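Local coordinates for Cfl (PDB 7A9J), which is a ligase of the ATP-dependent AMP-binding enzyme family that probably activates coronafacic acid for coupling through an amide bond, at residues E84-Y89 with L244-A249; S233-D236 with P240-I243. The protein carries 1 engineered substitution. All coordinates share one frame; numbering follows the deposited sequence.

Contact 1: E84-Y89 with L244-A249; sequences ELIATY and LITFAA
The ends of Ile86 and Thr246 meet methyl to methyl: Ile86 CD1 stands 3.5 Å from Thr246 CG2, a little tighter than usual for two carbons. Ile86 is modelled in two conformers, so that closeness belongs to the one described here. In it CG1 is anti to the backbone N (chi1 -178°), which carries the long branch of the isoleucine toward the other helix; the axes of segments 84-89 and 244-249 approach to 11.5 Å with an angle of 78° between their directions. That branch suits the place because its CD1 reaches a second neighbour, coming to 3.6 Å from Phe247 CE1 where Ile86 runs past Phe247, the two side chains pointing opposite ways. Thr246 suits the facing position because its two branches divide the work: OG1 turns back to bond Ser242 O of its own helix, leaving the methyl group to meet the isoleucine. The phenyl ring presents its edge to Tyr89, whose CB lies near the ring plane, 3.9 Å from Phe247 CZ, while Ile86 CD1 lies in the plane of the Tyr89 ring, at its edge. The contact joins helix 83-95, packed on strand 74-78 through Leu85, Thr88 and Tyr89, to helix 240-251, whose Leu244 lines the ligand pocket. No hydrogen bond links 84-89 to 244-249; the hydroxyls of Tyr89 and Thr246 bond Leu237 O and Ser242 O, so neither needs a partner across the contact. The interface is therefore held by dispersion and the exclusion of water, with shape rather than bond direction setting how the buried helices fit.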
loop_
_atom_site.group_PDB
_atom_site.type_symbol
_atom_site.label_atom_id
_atom_site.label_comp_id
_atom_site.label_asym_id
_atom_site.label_seq_id
_atom_site.Cartn_x
_atom_site.Cartn_y
_atom_site.Cartn_z
ATOM N N GLU A 84 -8.151 2.865 19.241
ATOM C CA GLU A 84 -8.592 4.253 19.233
ATOM C C GLU A 84 -8.476 4.877 17.859
ATOM O O GLU A 84 -9.298 5.763 17.536
ATOM C CB GLU A 84 -7.788 5.104 20.240
ATOM C CG GLU A 84 -8.172 4.758 21.686
ATOM C CD GLU A 84 -7.506 3.468 22.196
ATOM O OE1 GLU A 84 -6.633 2.873 21.531
ATOM O OE2 GLU A 84 -7.848 3.072 23.324
ATOM N N LEU A 85 -7.507 4.414 17.029
ATOM C CA LEU A 85 -7.339 5.014 15.707
ATOM C C LEU A 85 -8.549 4.697 14.838
ATOM O O LEU A 85 -9.146 5.603 14.235
ATOM C CB LEU A 85 -6.025 4.504 15.057
ATOM C CG LEU A 85 -5.756 5.028 13.633
ATOM C CD1 LEU A 85 -5.983 6.567 13.562
ATOM C CD2 LEU A 85 -4.309 4.674 13.257
ATOM N N ILE A 86 -8.957 3.424 14.786
ATOM C CA ILE A 86 -10.093 3.105 13.922
ATOM C C ILE A 86 -11.386 3.676 14.514
ATOM O O ILE A 86 -12.260 4.154 13.771
ATOM C CB ILE A 86 -10.160 1.585 13.662
ATOM C CG1 ILE A 86 -11.342 1.248 12.705
ATOM C CG2 ILE A 86 -10.225 0.820 15.005
ATOM C CD1 ILE A 86 -11.305 1.984 11.292
ATOM N N ALA A 87 -11.503 3.725 15.847
ATOM C CA ALA A 87 -12.676 4.354 16.421
ATOM C C ALA A 87 -12.749 5.833 16.054
ATOM O O ALA A 87 -13.848 6.371 15.805
ATOM C CB ALA A 87 -12.655 4.142 17.934
ATOM N N THR A 88 -11.586 6.510 16.043
ATOM C CA THR A 88 -11.565 7.940 15.747
ATOM C C THR A 88 -11.928 8.193 14.300
ATOM O O THR A 88 -12.668 9.129 14.011
ATOM C CB THR A 88 -10.165 8.503 16.041
ATOM O OG1 THR A 88 -9.945 8.427 17.467
ATOM C CG2 THR A 88 -10.051 9.963 15.592
ATOM N N TYR A 89 -11.413 7.362 13.360
ATOM C CA TYR A 89 -11.871 7.510 11.975
ATOM C C TYR A 89 -13.396 7.443 11.899
ATOM O O TYR A 89 -14.030 8.282 11.258
ATOM C CB TYR A 89 -11.303 6.402 11.069
ATOM C CG TYR A 89 -9.855 6.407 10.835
ATOM C CD1 TYR A 89 -9.116 7.602 10.803
ATOM C CD2 TYR A 89 -9.204 5.208 10.592
ATOM C CE1 TYR A 89 -7.739 7.584 10.491
ATOM C CE2 TYR A 89 -7.829 5.173 10.319
ATOM C CZ TYR A 89 -7.107 6.359 10.258
ATOM O OH TYR A 89 -5.759 6.360 9.966
ATOM N N LEU A 244 -8.636 1.862 4.128
ATOM C CA LEU A 244 -9.634 1.251 3.290
ATOM C C LEU A 244 -9.770 -0.224 3.596
ATOM O O LEU A 244 -10.894 -0.746 3.570
ATOM C CB LEU A 244 -9.262 1.452 1.822
ATOM C CG LEU A 244 -9.271 2.908 1.339
ATOM C CD1 LEU A 244 -8.877 2.907 -0.200
ATOM C CD2 LEU A 244 -10.624 3.558 1.465
ATOM N N ILE A 245 -8.650 -0.916 3.792
ATOM C CA ILE A 245 -8.709 -2.342 4.131
ATOM C C ILE A 245 -9.489 -2.532 5.416
ATOM O O ILE A 245 -10.317 -3.431 5.508
ATOM C CB ILE A 245 -7.306 -2.930 4.321
ATOM C CG1 ILE A 245 -6.642 -3.085 2.939
ATOM C CG2 ILE A 245 -7.369 -4.291 4.999
ATOM C CD1 ILE A 245 -5.108 -3.320 3.076
ATOM N N THR A 246 -9.229 -1.676 6.386
ATOM C CA THR A 246 -9.887 -1.823 7.692
ATOM C C THR A 246 -11.405 -1.587 7.576
ATOM O O THR A 246 -12.209 -2.366 8.100
ATOM C CB THR A 246 -9.209 -0.863 8.675
ATOM O OG1 THR A 246 -7.827 -1.198 8.778
ATOM C CG2 THR A 246 -9.916 -0.961 10.135
ATOM N N PHE A 247 -11.831 -0.510 6.907
ATOM C CA PHE A 247 -13.243 -0.282 6.708
ATOM C C PHE A 247 -13.871 -1.447 5.950
ATOM O O PHE A 247 -14.964 -1.914 6.293
ATOM C CB PHE A 247 -13.542 0.998 5.907
ATOM C CG PHE A 247 -13.145 2.279 6.596
ATOM C CD1 PHE A 247 -13.272 2.444 8.005
ATOM C CD2 PHE A 247 -12.803 3.367 5.842
ATOM C CE1 PHE A 247 -12.924 3.666 8.577
ATOM C CE2 PHE A 247 -12.446 4.578 6.425
ATOM C CZ PHE A 247 -12.556 4.756 7.788
ATOM N N ALA A 248 -13.186 -1.915 4.902
ATOM C CA ALA A 248 -13.779 -2.954 4.070
ATOM C C ALA A 248 -13.898 -4.261 4.826
ATOM O O ALA A 248 -14.929 -4.932 4.708
ATOM C CB ALA A 248 -12.912 -3.165 2.786
ATOM N N ALA A 249 -12.873 -4.623 5.616
ATOM C CA ALA A 249 -12.925 -5.864 6.377
ATOM C C ALA A 249 -14.065 -5.829 7.398
ATOM O O ALA A 249 -14.840 -6.764 7.504
ATOM C CB ALA A 249 -11.627 -6.113 7.163
#

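Contact 2: S233-D236 with P240-I243; sequences SLVD and PWSI. With R4Z (6-ethyl-1-oxidanylidene-indene-4-carboxylic acid), chain B.
Ser242 OG is held between two partners, taking a hydrogen bond from Ser233 OG (2.6 Å) and giving its own proton to Val235 O at 2.6 Å. The two bonds form a short relay, donor to acceptor, from one serine through the other to the backbone. Ser242 is deposited in two conformers, so the relay describes the one given here. The hydroxyl approaches Val235 O from well above its carbonyl plane, 57° out of it, and not along a lone pair (C=O...donor angle 114°). Serine fits because its short side chain brings a polar atom close to the turning backbone, which passes near enough for Asp236 O to touch Ser242 CB. On the other side of the relay, Ser233 OG also receives a weak bond from Val235 N (3.4 Å), tying the loop to itself.

Trp241 has two neighbours. Its CG, anti to the backbone N (chi1 -171°), places the indole where Val235 CG2 approaches it obliquely, 4.0 Å from Trp241 CE3, the two side chains crossing at about a right angle. Over one face of the indole lies the bound indenone acid, nearly parallel to it, with R4Z C03 above the ring system and 3.7 Å from Trp241 CE2. A broad flat residue matches this flat bicyclic ligand, and Pro240 CB packs on the ethyl end at C14. The ligand is also hydrogen-bonded to Ser333 OG.

Segment 233-236 leaves the end of strand 230-233 and leads into helix 240-251. Ser233 and Trp241 both touch Ala280 of strand 278-281, while Pro240 and Ile243 pack on Phe187 of strand 183-188.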
loop_
_atom_site.group_PDB
_atom_site.type_symbol
_atom_site.label_atom_id
_atom_site.label_comp_id
_atom_site.label_asym_id
_atom_site.label_seq_id
_atom_site.Cartn_x
_atom_site.Cartn_y
_atom_site.Cartn_z
ATOM N N SER A 233 -3.302 -5.978 8.114
ATOM C CA SER A 233 -2.539 -5.152 7.164
ATOM C C SER A 233 -1.231 -4.735 7.817
ATOM O O SER A 233 -1.242 -4.105 8.888
ATOM C CB SER A 233 -3.325 -3.909 6.718
ATOM O OG SER A 233 -2.464 -3.111 5.876
ATOM N N LEU A 234 -0.095 -5.064 7.154
ATOM C CA LEU A 234 1.192 -4.702 7.711
ATOM C C LEU A 234 1.525 -3.227 7.462
ATOM O O LEU A 234 2.458 -2.704 8.089
ATOM C CB LEU A 234 2.292 -5.585 7.100
ATOM C CG LEU A 234 2.056 -7.052 7.497
ATOM C CD1 LEU A 234 3.028 -7.927 6.739
ATOM C CD2 LEU A 234 2.277 -7.249 9.005
ATOM N N VAL A 235 0.763 -2.551 6.613
ATOM C CA VAL A 235 0.999 -1.130 6.384
ATOM C C VAL A 235 0.313 -0.376 7.536
ATOM O O VAL A 235 -0.769 -0.771 7.924
ATOM C CB VAL A 235 0.384 -0.752 5.044
ATOM C CG1 VAL A 235 0.351 0.751 4.912
ATOM C CG2 VAL A 235 1.249 -1.428 3.871
ATOM N N ASP A 236 0.953 0.657 8.079
ATOM C CA ASP A 236 0.345 1.398 9.187
ATOM C C ASP A 236 -1.092 1.792 8.905
ATOM O O ASP A 236 -1.448 2.238 7.805
ATOM C CB ASP A 236 1.124 2.693 9.511
ATOM C CG ASP A 236 2.583 2.477 9.876
ATOM O OD1 ASP A 236 2.969 1.398 10.375
ATOM O OD2 ASP A 236 3.347 3.441 9.699
ATOM N N PRO A 240 -3.490 5.450 3.907
ATOM C CA PRO A 240 -4.787 5.207 3.225
ATOM C C PRO A 240 -5.116 3.774 2.789
ATOM O O PRO A 240 -6.250 3.352 2.974
ATOM C CB PRO A 240 -4.676 6.107 1.963
ATOM C CG PRO A 240 -3.970 7.292 2.449
ATOM C CD PRO A 240 -2.829 6.678 3.391
ATOM N N TRP A 241 -4.169 3.005 2.235
ATOM C CA TRP A 241 -4.552 1.636 1.878
ATOM C C TRP A 241 -5.073 0.844 3.102
ATOM O O TRP A 241 -6.049 0.109 2.996
ATOM C CB TRP A 241 -3.374 0.896 1.258
ATOM C CG TRP A 241 -3.724 -0.443 0.662
ATOM C CD1 TRP A 241 -4.914 -0.824 0.087
ATOM C CD2 TRP A 241 -2.836 -1.549 0.552
ATOM N NE1 TRP A 241 -4.827 -2.149 -0.357
ATOM C CE2 TRP A 241 -3.563 -2.608 -0.070
ATOM C CE3 TRP A 241 -1.501 -1.749 0.937
ATOM C CZ2 TRP A 241 -2.999 -3.859 -0.301
ATOM C CZ3 TRP A 241 -0.939 -2.967 0.717
ATOM C CH2 TRP A 241 -1.701 -4.019 0.124
ATOM N N SER A 242 -4.413 0.979 4.239
ATOM C CA SER A 242 -4.865 0.242 5.435
ATOM C C SER A 242 -6.173 0.786 5.963
ATOM O O SER A 242 -6.955 0.033 6.528
ATOM C CB SER A 242 -3.824 0.288 6.514
ATOM O OG SER A 242 -2.720 -0.517 6.164
ATOM N N ILE A 243 -6.411 2.092 5.833
ATOM C CA ILE A 243 -7.715 2.626 6.248
ATOM C C ILE A 243 -8.827 1.951 5.460
ATOM O O ILE A 243 -9.823 1.456 6.021
ATOM C CB ILE A 243 -7.736 4.150 6.030
ATOM C CG1 ILE A 243 -6.698 4.794 6.906
ATOM C CG2 ILE A 243 -9.198 4.683 6.189
ATOM C CD1 ILE A 243 -6.493 6.316 6.670
HETATM C C13 R4Z B . -5.054 4.092 -2.417
HETATM C C15 R4Z B . -4.249 1.759 -3.008
HETATM C C02 R4Z B . -3.289 -0.614 -3.457
HETATM C C03 R4Z B . -2.122 -1.350 -3.255
HETATM C C04 R4Z B . -1.124 -0.355 -2.662
HETATM C C05 R4Z B . -3.299 0.751 -3.011
HETATM C C06 R4Z B . -2.008 0.992 -2.479
HETATM C C07 R4Z B . -1.739 2.246 -1.942
HETATM C C08 R4Z B . -0.345 2.531 -1.359
HETATM C C11 R4Z B . -2.718 3.238 -1.910
HETATM C C12 R4Z B . -3.994 3.010 -2.441
HETATM C C14 R4Z B . -5.691 4.205 -1.002
HETATM O O01 R4Z B . -4.248 -1.109 -3.988
HETATM O O09 R4Z B . -0.221 3.553 -0.631
HETATM O O10 R4Z B . 0.664 1.795 -1.598
#

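Overall arrangement
The two contacts lie side by side in the region of the AMP-binding enzyme family, their centres about 9 Å apart, and share helix 240-251. Along the chain 84-89 comes first, then 233-236, 240-243 and 244-249, so contact 2 is local in sequence whereas contact 1 brings together distant parts. They touch directly, Tyr89 OH lying 3.4 Å from Ile243 CD1. The first turn of the shared helix, with Leu244 just beyond it, lines the ligand pocket; the next, through Thr246 and Phe247, rests on helix 83-95, which follows strand 74-78 of the five-stranded parallel sheet. One helix thus links the acid pocket with the core packing behind it.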